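Local coordinates for calcium-dependent protein kinase, putative (Plasmodium falciparum, PDB 3MSE) that probably phosphorylates serine and threonine residues of target proteins under calcium control, the piece here being its C-terminal EF-hand domain with two bound calcium ions, at residues K11-H16 against I22-M27; R59-V64 against R77-L82; D129-V134 against N142-F147. All blocks are in the same frame, centred on the assembly; numbering follows the deposited sequence.

Contact 1: residues K11-H16 against I22-M27; sequences KSYMKH and IIINIM
Y13 reaches across with the far edge of its ring and overlaps I24 and N25, the two residues that carry this contact. The setting is a tight corner between two helices in the calcium-sensing domain of a CDPK-type kinase: a type I beta turn from Y13 to H16 leads out of helix 4-13 towards the long helix 18-48. Because Y13 holds its CG anti to the backbone N (chi1 -172°), the ring is carried out to the second helix although the two backbones stay well apart, with the CA atoms of Y13 and I24 9.6 Å from each other. The CG2 methyl of I24 lies at the ring edge, near its plane, 4.1 Å from Y13 CE1. The N25 and Y13 side chains cross at about a right angle, with amide and ring planes 55° apart, and N25 ND2 hydrogen-bonds to the carbonyl O of N21, one turn back. N21 in turn links the corner, giving its own ND2 to the carbonyl O of Y13. From the second subunit, I84 packs on Y13 and W102 on I24, joining this corner to the dimer interface. At the phenol end, Y13 OH comes to 3.1 Å from N25 ND2.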
loop_
_atom_site.group_PDB
_atom_site.type_symbol
_atom_site.label_atom_id
_atom_site.label_comp_id
_atom_site.label_asym_id
_atom_site.label_seq_id
_atom_site.Cartn_x
_atom_site.Cartn_y
_atom_site.Cartn_z
ATOM N N LYS A 11 17.115 12.974 2.103
ATOM C CA LYS A 11 17.593 14.272 1.602
ATOM C C LYS A 11 16.535 15.034 0.854
ATOM O O LYS A 11 16.517 16.263 0.874
ATOM C CB LYS A 11 18.823 14.098 0.713
ATOM C CG LYS A 11 20.108 13.811 1.466
ATOM C CD LYS A 11 21.075 13.067 0.515
ATOM C CE LYS A 11 22.523 13.202 0.913
ATOM N NZ LYS A 11 23.192 14.315 0.136
ATOM N N SER A 12 15.651 14.326 0.170
ATOM C CA SER A 12 14.540 15.005 -0.473
ATOM C C SER A 12 13.474 15.418 0.564
ATOM O O SER A 12 12.903 16.504 0.483
ATOM C CB SER A 12 13.937 14.127 -1.566
ATOM O OG SER A 12 12.639 14.570 -1.879
ATOM N N TYR A 13 13.237 14.555 1.550
ATOM C CA TYR A 13 12.251 14.830 2.613
ATOM C C TYR A 13 12.593 16.108 3.379
ATOM O O TYR A 13 11.715 16.938 3.644
ATOM C CB TYR A 13 12.222 13.631 3.562
ATOM C CG TYR A 13 11.127 13.624 4.621
ATOM C CD1 TYR A 13 9.814 13.266 4.299
ATOM C CD2 TYR A 13 11.428 13.878 5.950
ATOM C CE1 TYR A 13 8.821 13.203 5.280
ATOM C CE2 TYR A 13 10.440 13.830 6.936
ATOM C CZ TYR A 13 9.141 13.477 6.585
ATOM O OH TYR A 13 8.167 13.436 7.558
ATOM N N MET A 14 13.881 16.278 3.697
ATOM C CA MET A 14 14.354 17.424 4.485
ATOM C C MET A 14 14.071 18.775 3.823
ATOM O O MET A 14 14.048 19.788 4.496
ATOM C CB MET A 14 15.852 17.274 4.814
ATOM C CG MET A 14 16.829 17.796 3.707
ATOM S SD MET A 14 18.551 17.330 4.020
ATOM C CE MET A 14 19.327 18.032 2.551
ATOM N N LYS A 15 13.846 18.786 2.509
ATOM C CA LYS A 15 13.637 20.034 1.777
ATOM C C LYS A 15 12.180 20.512 1.786
ATOM O O LYS A 15 11.892 21.630 1.395
ATOM C CB LYS A 15 14.167 19.907 0.332
ATOM C CG LYS A 15 15.723 19.882 0.229
ATOM C CD LYS A 15 16.166 19.789 -1.251
ATOM C CE LYS A 15 17.658 19.494 -1.395
ATOM N NZ LYS A 15 18.010 18.200 -0.759
ATOM N N HIS A 16 11.258 19.671 2.240
ATOM C CA HIS A 16 9.856 20.045 2.188
ATOM C C HIS A 16 9.367 20.674 3.492
ATOM O O HIS A 16 10.071 20.632 4.518
ATOM C CB HIS A 16 9.010 18.858 1.715
ATOM C CG HIS A 16 9.222 18.549 0.268
ATOM N ND1 HIS A 16 8.739 19.361 -0.736
ATOM C CD2 HIS A 16 9.938 17.575 -0.345
ATOM C CE1 HIS A 16 9.111 18.875 -1.909
ATOM N NE2 HIS A 16 9.838 17.792 -1.699
ATOM N N ILE A 22 3.856 16.472 7.522
ATOM C CA ILE A 22 2.765 16.020 8.403
ATOM C C ILE A 22 1.761 15.182 7.605
ATOM O O ILE A 22 1.384 14.077 8.022
ATOM C CB ILE A 22 2.111 17.199 9.134
ATOM C CG1 ILE A 22 3.078 17.685 10.212
ATOM C CG2 ILE A 22 0.754 16.753 9.794
ATOM C CD1 ILE A 22 2.823 19.087 10.682
ATOM N N ILE A 23 1.388 15.698 6.437
ATOM C CA ILE A 23 0.550 14.994 5.475
ATOM C C ILE A 23 1.171 13.665 5.049
ATOM O O ILE A 23 0.475 12.640 4.974
ATOM C CB ILE A 23 0.257 15.894 4.237
ATOM C CG1 ILE A 23 -0.538 17.133 4.654
ATOM C CG2 ILE A 23 -0.499 15.116 3.127
ATOM C CD1 ILE A 23 -0.518 18.296 3.628
ATOM N N ILE A 24 2.484 13.662 4.782
ATOM C CA ILE A 24 3.191 12.407 4.498
ATOM C C ILE A 24 3.056 11.420 5.671
ATOM O O ILE A 24 2.883 10.224 5.447
ATOM C CB ILE A 24 4.735 12.617 4.177
ATOM C CG1 ILE A 24 4.967 13.434 2.890
ATOM C CG2 ILE A 24 5.439 11.286 4.116
ATOM C CD1 ILE A 24 4.718 12.668 1.573
ATOM N N ASN A 25 3.161 11.908 6.908
ATOM C CA ASN A 25 2.998 11.028 8.098
ATOM C C ASN A 25 1.622 10.328 8.220
ATOM O O ASN A 25 1.548 9.183 8.672
ATOM C CB ASN A 25 3.322 11.769 9.402
ATOM C CG ASN A 25 4.787 11.661 9.778
ATOM O OD1 ASN A 25 5.158 10.845 10.617
ATOM N ND2 ASN A 25 5.633 12.486 9.147
ATOM N N ILE A 26 0.570 11.017 7.786
ATOM C CA ILE A 26 -0.776 10.426 7.691
ATOM C C ILE A 26 -0.763 9.212 6.764
ATOM O O ILE A 26 -1.233 8.123 7.126
ATOM C CB ILE A 26 -1.839 11.455 7.199
ATOM C CG1 ILE A 26 -2.020 12.563 8.227
ATOM C CG2 ILE A 26 -3.200 10.751 6.901
ATOM C CD1 ILE A 26 -2.628 13.842 7.631
ATOM N N MET A 27 -0.194 9.393 5.576
ATOM C CA MET A 27 -0.028 8.287 4.637
ATOM C C MET A 27 0.887 7.197 5.181
ATOM O O MET A 27 0.655 6.001 4.951
ATOM C CB MET A 27 0.488 8.811 3.303
ATOM C CG MET A 27 -0.533 9.627 2.550
ATOM S SD MET A 27 0.048 9.983 0.878
ATOM C CE MET A 27 1.158 11.333 1.219
#

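Contact 2: residues R59-V64 against R77-L82; sequences REIYTV and RILQAL. With CA (calcium ion), chain E; SO4 (sulfate ion), chain C.
I61 and L79 lie alongside each other, their side chains running in opposite directions so that each slides past the other's branches. L79 CD2 settles against the CG2 branch of I61 at 3.9 Å, and it is equally close to I61 CB and CD1. The other methyl, L79 CD1, turns to the Y62 ring instead and meets its edge at CD2, 4.1 Å away, with the two side chains roughly at right angles. L82, one turn on from L79, reaches I61 obliquely, its CD1 4.0 Å from I61 CD1. The helical segments 59-64 and 77-82 run roughly antiparallel, their axes 147° apart and 10.8 Å at closest approach. Helix 58-67 is the exiting helix of an EF-hand, and helix 72-82 enters the partner half of the EF-hand pair. One residue before I61, E60 supplies the bidentate ligand of the loop: OE1 and OE2 each lie 2.6 Å from the calcium ion, which D49, N51, N53 and S55 also bind. OE2 further accepts a hydrogen bond from the backbone N of S57. R77 meets a sulfate, probably from the crystallisation liquor, edge-on: NH1 to O3 at 3.1 Å and NH2 to O2 at 2.9 Å.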
loop_
_atom_site.group_PDB
_atom_site.type_symbol
_atom_site.label_atom_id
_atom_site.label_comp_id
_atom_site.label_asym_id
_atom_site.label_seq_id
_atom_site.Cartn_x
_atom_site.Cartn_y
_atom_site.Cartn_z
ATOM N N ARG A 59 -2.175 -29.987 0.816
ATOM C CA ARG A 59 -2.211 -30.625 2.138
ATOM C C ARG A 59 -1.819 -29.681 3.272
ATOM O O ARG A 59 -2.494 -29.635 4.303
ATOM C CB ARG A 59 -1.324 -31.875 2.164
ATOM C CG ARG A 59 -1.188 -32.505 3.546
ATOM C CD ARG A 59 -0.085 -33.559 3.567
ATOM N NE ARG A 59 1.231 -32.954 3.354
ATOM C CZ ARG A 59 1.779 -32.044 4.157
ATOM N NH1 ARG A 59 1.119 -31.602 5.236
ATOM N NH2 ARG A 59 2.980 -31.565 3.873
ATOM N N GLU A 60 -0.731 -28.928 3.088
ATOM C CA GLU A 60 -0.281 -27.976 4.125
ATOM C C GLU A 60 -1.383 -26.997 4.546
ATOM O O GLU A 60 -1.522 -26.678 5.734
ATOM C CB GLU A 60 0.951 -27.173 3.676
ATOM C CG GLU A 60 2.270 -27.992 3.666
ATOM C CD GLU A 60 3.467 -27.198 3.127
ATOM O OE1 GLU A 60 4.611 -27.537 3.485
ATOM O OE2 GLU A 60 3.278 -26.223 2.357
ATOM N N ILE A 61 -2.135 -26.498 3.569
ATOM C CA ILE A 61 -3.235 -25.579 3.842
ATOM C C ILE A 61 -4.440 -26.381 4.399
ATOM O O ILE A 61 -5.083 -25.966 5.363
ATOM C CB ILE A 61 -3.642 -24.820 2.555
ATOM C CG1 ILE A 61 -2.494 -23.915 2.083
ATOM C CG2 ILE A 61 -4.902 -23.991 2.753
ATOM C CD1 ILE A 61 -2.757 -23.299 0.729
ATOM N N TYR A 62 -4.724 -27.510 3.768
ATOM C CA TYR A 62 -5.876 -28.340 4.108
ATOM C C TYR A 62 -5.879 -28.696 5.593
ATOM O O TYR A 62 -6.874 -28.482 6.294
ATOM C CB TYR A 62 -5.887 -29.637 3.295
ATOM C CG TYR A 62 -7.229 -30.336 3.320
ATOM C CD1 TYR A 62 -7.699 -30.963 4.485
ATOM C CD2 TYR A 62 -8.040 -30.357 2.181
ATOM C CE1 TYR A 62 -8.956 -31.601 4.503
ATOM C CE2 TYR A 62 -9.290 -30.985 2.187
ATOM C CZ TYR A 62 -9.743 -31.604 3.348
ATOM O OH TYR A 62 -10.988 -32.218 3.351
ATOM N N THR A 63 -4.763 -29.236 6.067
ATOM C CA THR A 63 -4.714 -29.757 7.431
ATOM C C THR A 63 -4.931 -28.638 8.450
ATOM O O THR A 63 -5.481 -28.873 9.529
ATOM C CB THR A 63 -3.418 -30.548 7.747
ATOM O OG1 THR A 63 -3.473 -31.004 9.101
ATOM C CG2 THR A 63 -2.160 -29.683 7.600
ATOM N N VAL A 64 -4.512 -27.419 8.111
ATOM C CA VAL A 64 -4.697 -26.323 9.041
ATOM C C VAL A 64 -6.126 -25.776 8.983
ATOM O O VAL A 64 -6.731 -25.538 10.027
ATOM C CB VAL A 64 -3.624 -25.212 8.872
ATOM C CG1 VAL A 64 -3.939 -24.025 9.750
ATOM C CG2 VAL A 64 -2.225 -25.765 9.232
ATOM N N ARG A 77 -12.883 -25.424 -2.322
ATOM C CA ARG A 77 -13.113 -24.227 -3.134
ATOM C C ARG A 77 -12.037 -23.164 -2.914
ATOM O O ARG A 77 -11.664 -22.485 -3.865
ATOM C CB ARG A 77 -14.495 -23.614 -2.913
ATOM C CG ARG A 77 -15.648 -24.527 -3.337
ATOM C CD ARG A 77 -16.978 -23.911 -2.934
ATOM N NE ARG A 77 -17.278 -22.734 -3.733
ATOM C CZ ARG A 77 -18.297 -21.912 -3.503
ATOM N NH1 ARG A 77 -19.131 -22.141 -2.486
ATOM N NH2 ARG A 77 -18.496 -20.869 -4.303
ATOM N N ILE A 78 -11.568 -23.027 -1.669
ATOM C CA ILE A 78 -10.491 -22.100 -1.329
ATOM C C ILE A 78 -9.196 -22.531 -2.051
ATOM O O ILE A 78 -8.521 -21.718 -2.681
ATOM C CB ILE A 78 -10.289 -22.005 0.188
ATOM C CG1 ILE A 78 -11.463 -21.248 0.831
ATOM C CG2 ILE A 78 -8.967 -21.318 0.535
ATOM C CD1 ILE A 78 -11.523 -21.419 2.338
ATOM N N LEU A 79 -8.904 -23.817 -2.000
ATOM C CA LEU A 79 -7.726 -24.364 -2.638
ATOM C C LEU A 79 -7.697 -24.100 -4.140
ATOM O O LEU A 79 -6.681 -23.636 -4.648
ATOM C CB LEU A 79 -7.578 -25.854 -2.320
ATOM C CG LEU A 79 -7.017 -26.150 -0.931
ATOM C CD1 LEU A 79 -6.928 -27.677 -0.719
ATOM C CD2 LEU A 79 -5.639 -25.498 -0.721
ATOM N N GLN A 80 -8.808 -24.335 -4.834
ATOM C CA GLN A 80 -8.868 -24.092 -6.277
ATOM C C GLN A 80 -8.926 -22.608 -6.690
ATOM O O GLN A 80 -8.593 -22.275 -7.837
ATOM C CB GLN A 80 -10.000 -24.895 -6.914
ATOM C CG GLN A 80 -9.789 -26.394 -6.817
ATOM C CD GLN A 80 -8.540 -26.875 -7.558
ATOM O OE1 GLN A 80 -8.303 -26.501 -8.704
ATOM N NE2 GLN A 80 -7.761 -27.725 -6.912
ATOM N N ALA A 81 -9.338 -21.732 -5.772
ATOM C CA ALA A 81 -9.239 -20.280 -5.973
ATOM C C ALA A 81 -7.803 -19.751 -5.768
ATOM O O ALA A 81 -7.314 -18.911 -6.546
ATOM C CB ALA A 81 -10.210 -19.551 -5.048
ATOM N N LEU A 82 -7.152 -20.235 -4.714
ATOM C CA LEU A 82 -5.780 -19.879 -4.402
ATOM C C LEU A 82 -4.800 -20.366 -5.481
ATOM O O LEU A 82 -3.934 -19.602 -5.905
ATOM C CB LEU A 82 -5.353 -20.474 -3.057
ATOM C CG LEU A 82 -5.947 -19.893 -1.771
ATOM C CD1 LEU A 82 -5.268 -20.541 -0.595
ATOM C CD2 LEU A 82 -5.808 -18.335 -1.720
HETATM CA CA CA E . 5.821 -25.921 1.893
HETATM S S SO4 C . -22.133 -19.584 -2.944
HETATM O O1 SO4 C . -22.369 -18.481 -2.026
HETATM O O2 SO4 C . -20.962 -19.343 -3.773
HETATM O O3 SO4 C . -21.869 -20.754 -2.118
HETATM O O4 SO4 C . -23.275 -19.752 -3.830
HETATM O O HOH W 1 5.350 -27.306 0.732
#

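Contact 3: residues D129-V134 against N142-F147; sequences DIVSLV and NDIDNF. With CA (calcium ion), chain B.
I144 is the bump here, pushed into a hollow that I130 and V131 of the facing helix make with V134 just past its end. The hollow belongs to an EF-hand: helix 127-133 is the exiting helix of the second calcium-binding loop, and segments 129-133 and 142-147 have N-to-C directions 128° apart. The two branches of I144 fill different parts of the hollow. Its CG2 lies against I130 CG2 at 3.7 Å, the two isoleucines sliding past each other in opposite directions, while its CD1 reaches both valines, 3.7 Å from V131 CG2 and 4.2 Å from V134 CG2. A neighbouring projection comes from F147; its side chain crosses that of I130 at about a right angle, and its CE1 comes 3.7 Å from I130 CD1. I130 is therefore wedged between I144 and F147, with I125 of the loop also packed on it. The neighbour of I130, D129, faces the metal. Its OD2 binds the calcium ion, together with D118, D122, the carbonyl O of Y124 and two waters, and also accepts a hydrogen bond from the backbone N of S126. D129 OD1 makes no metal bond and instead takes a hydrogen bond from one of those waters, 2.9 Å away.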
loop_
_atom_site.group_PDB
_atom_site.type_symbol
_atom_site.label_atom_id
_atom_site.label_comp_id
_atom_site.label_asym_id
_atom_site.label_seq_id
_atom_site.Cartn_x
_atom_site.Cartn_y
_atom_site.Cartn_z
ATOM N N ASP A 129 -9.188 23.509 8.738
ATOM C CA ASP A 129 -8.806 22.099 8.696
ATOM C C ASP A 129 -7.291 21.896 8.901
ATOM O O ASP A 129 -6.864 20.904 9.518
ATOM C CB ASP A 129 -9.246 21.469 7.383
ATOM C CG ASP A 129 -10.749 21.253 7.313
ATOM O OD1 ASP A 129 -11.382 20.988 8.362
ATOM O OD2 ASP A 129 -11.295 21.330 6.204
ATOM N N ILE A 130 -6.503 22.847 8.400
ATOM C CA ILE A 130 -5.045 22.818 8.562
ATOM C C ILE A 130 -4.650 23.284 9.955
ATOM O O ILE A 130 -3.745 22.717 10.573
ATOM C CB ILE A 130 -4.312 23.671 7.474
ATOM C CG1 ILE A 130 -4.593 23.125 6.065
ATOM C CG2 ILE A 130 -2.794 23.732 7.757
ATOM C CD1 ILE A 130 -4.098 21.699 5.802
ATOM N N VAL A 131 -5.335 24.310 10.465
ATOM C CA VAL A 131 -5.141 24.729 11.857
ATOM C C VAL A 131 -5.349 23.518 12.776
ATOM O O VAL A 131 -4.577 23.276 13.715
ATOM C CB VAL A 131 -6.083 25.906 12.241
ATOM C CG1 VAL A 131 -5.995 26.237 13.754
ATOM C CG2 VAL A 131 -5.775 27.151 11.403
ATOM N N SER A 132 -6.366 22.725 12.472
ATOM C CA SER A 132 -6.661 21.577 13.307
ATOM C C SER A 132 -5.591 20.498 13.155
ATOM O O SER A 132 -5.115 19.922 14.145
ATOM C CB SER A 132 -8.050 21.014 12.977
ATOM O OG SER A 132 -8.266 19.864 13.771
ATOM N N LEU A 133 -5.208 20.246 11.908
ATOM C CA LEU A 133 -4.156 19.281 11.608
ATOM C C LEU A 133 -2.880 19.575 12.415
ATOM O O LEU A 133 -2.212 18.657 12.873
ATOM C CB LEU A 133 -3.850 19.271 10.089
ATOM C CG LEU A 133 -2.795 18.269 9.613
ATOM C CD1 LEU A 133 -3.252 16.839 9.862
ATOM C CD2 LEU A 133 -2.505 18.464 8.138
ATOM N N VAL A 134 -2.567 20.848 12.620
ATOM C CA VAL A 134 -1.331 21.191 13.309
ATOM C C VAL A 134 -1.523 21.541 14.775
ATOM O O VAL A 134 -0.640 22.161 15.404
ATOM C CB VAL A 134 -0.541 22.297 12.550
ATOM C CG1 VAL A 134 -0.298 21.843 11.110
ATOM C CG2 VAL A 134 -1.283 23.632 12.573
ATOM N N ASN A 142 1.669 31.812 9.961
ATOM C CA ASN A 142 2.614 32.072 8.866
ATOM C C ASN A 142 2.867 30.812 8.031
ATOM O O ASN A 142 2.757 30.825 6.802
ATOM C CB ASN A 142 3.938 32.603 9.431
ATOM C CG ASN A 142 4.897 33.085 8.340
ATOM O OD1 ASN A 142 4.496 33.788 7.403
ATOM N ND2 ASN A 142 6.176 32.712 8.468
ATOM N N ASP A 143 3.173 29.720 8.722
ATOM C CA ASP A 143 3.400 28.429 8.092
ATOM C C ASP A 143 2.190 27.985 7.261
ATOM O O ASP A 143 2.339 27.521 6.127
ATOM C CB ASP A 143 3.738 27.389 9.167
ATOM C CG ASP A 143 4.921 27.810 10.047
ATOM O OD1 ASP A 143 6.019 28.053 9.489
ATOM O OD2 ASP A 143 4.760 27.890 11.294
ATOM N N ILE A 144 0.992 28.148 7.824
ATOM C CA ILE A 144 -0.233 27.693 7.168
ATOM C C ILE A 144 -0.471 28.439 5.859
ATOM O O ILE A 144 -0.793 27.823 4.842
ATOM C CB ILE A 144 -1.475 27.792 8.104
ATOM C CG1 ILE A 144 -1.292 26.878 9.324
ATOM C CG2 ILE A 144 -2.749 27.427 7.351
ATOM C CD1 ILE A 144 -2.212 27.180 10.480
ATOM N N ASP A 145 -0.317 29.763 5.896
ATOM C CA ASP A 145 -0.513 30.610 4.708
ATOM C C ASP A 145 0.421 30.224 3.572
ATOM O O ASP A 145 -0.020 30.128 2.435
ATOM C CB ASP A 145 -0.343 32.095 5.047
ATOM C CG ASP A 145 -1.587 32.699 5.666
ATOM O OD1 ASP A 145 -2.703 32.292 5.283
ATOM O OD2 ASP A 145 -1.442 33.577 6.541
ATOM N N ASN A 146 1.698 30.006 3.894
ATOM C CA ASN A 146 2.683 29.464 2.948
ATOM C C ASN A 146 2.187 28.201 2.253
ATOM O O ASN A 146 2.295 28.073 1.029
ATOM C CB ASN A 146 4.006 29.157 3.653
ATOM C CG ASN A 146 4.708 30.406 4.159
ATOM O OD1 ASN A 146 4.336 31.534 3.805
ATOM N ND2 ASN A 146 5.741 30.213 4.988
ATOM N N PHE A 147 1.633 27.276 3.036
ATOM C CA PHE A 147 1.149 26.015 2.489
ATOM C C PHE A 147 0.026 26.221 1.464
ATOM O O PHE A 147 0.012 25.561 0.416
ATOM C CB PHE A 147 0.730 25.056 3.607
ATOM C CG PHE A 147 -0.031 23.854 3.126
ATOM C CD1 PHE A 147 -1.416 23.796 3.266
ATOM C CD2 PHE A 147 0.629 22.786 2.528
ATOM C CE1 PHE A 147 -2.129 22.691 2.821
ATOM C CE2 PHE A 147 -0.074 21.676 2.077
ATOM C CZ PHE A 147 -1.464 21.629 2.226
HETATM CA CA CA B . -13.526 20.784 5.219
HETATM O O HOH W 2 -13.981 20.226 7.412
HETATM O O HOH W 3 -13.666 22.739 5.557
#

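How the contacts relate
From the N terminus the three contacts close one after another, with no nesting or crossing. Contact 1 comes first, at the short corner between helix 4-13 and the start of helix 18-48. That long helix then carries the chain away, and contact 2 closes the turn between helices 58-67 and 72-82, its centre about 42 Å from that of contact 1, on the opposite side of the chain's centre. Contact 3 shuts the loop between helices 127-133 and 141-152 back beside contact 1, with centres about 15 Å apart. These two touch directly: I23 packs on F147, and I22 and I26 on L133, seating the start of helix 18-48 on the EF-hand that holds contact 3. Contacts 1 and 2 both meet the second subunit.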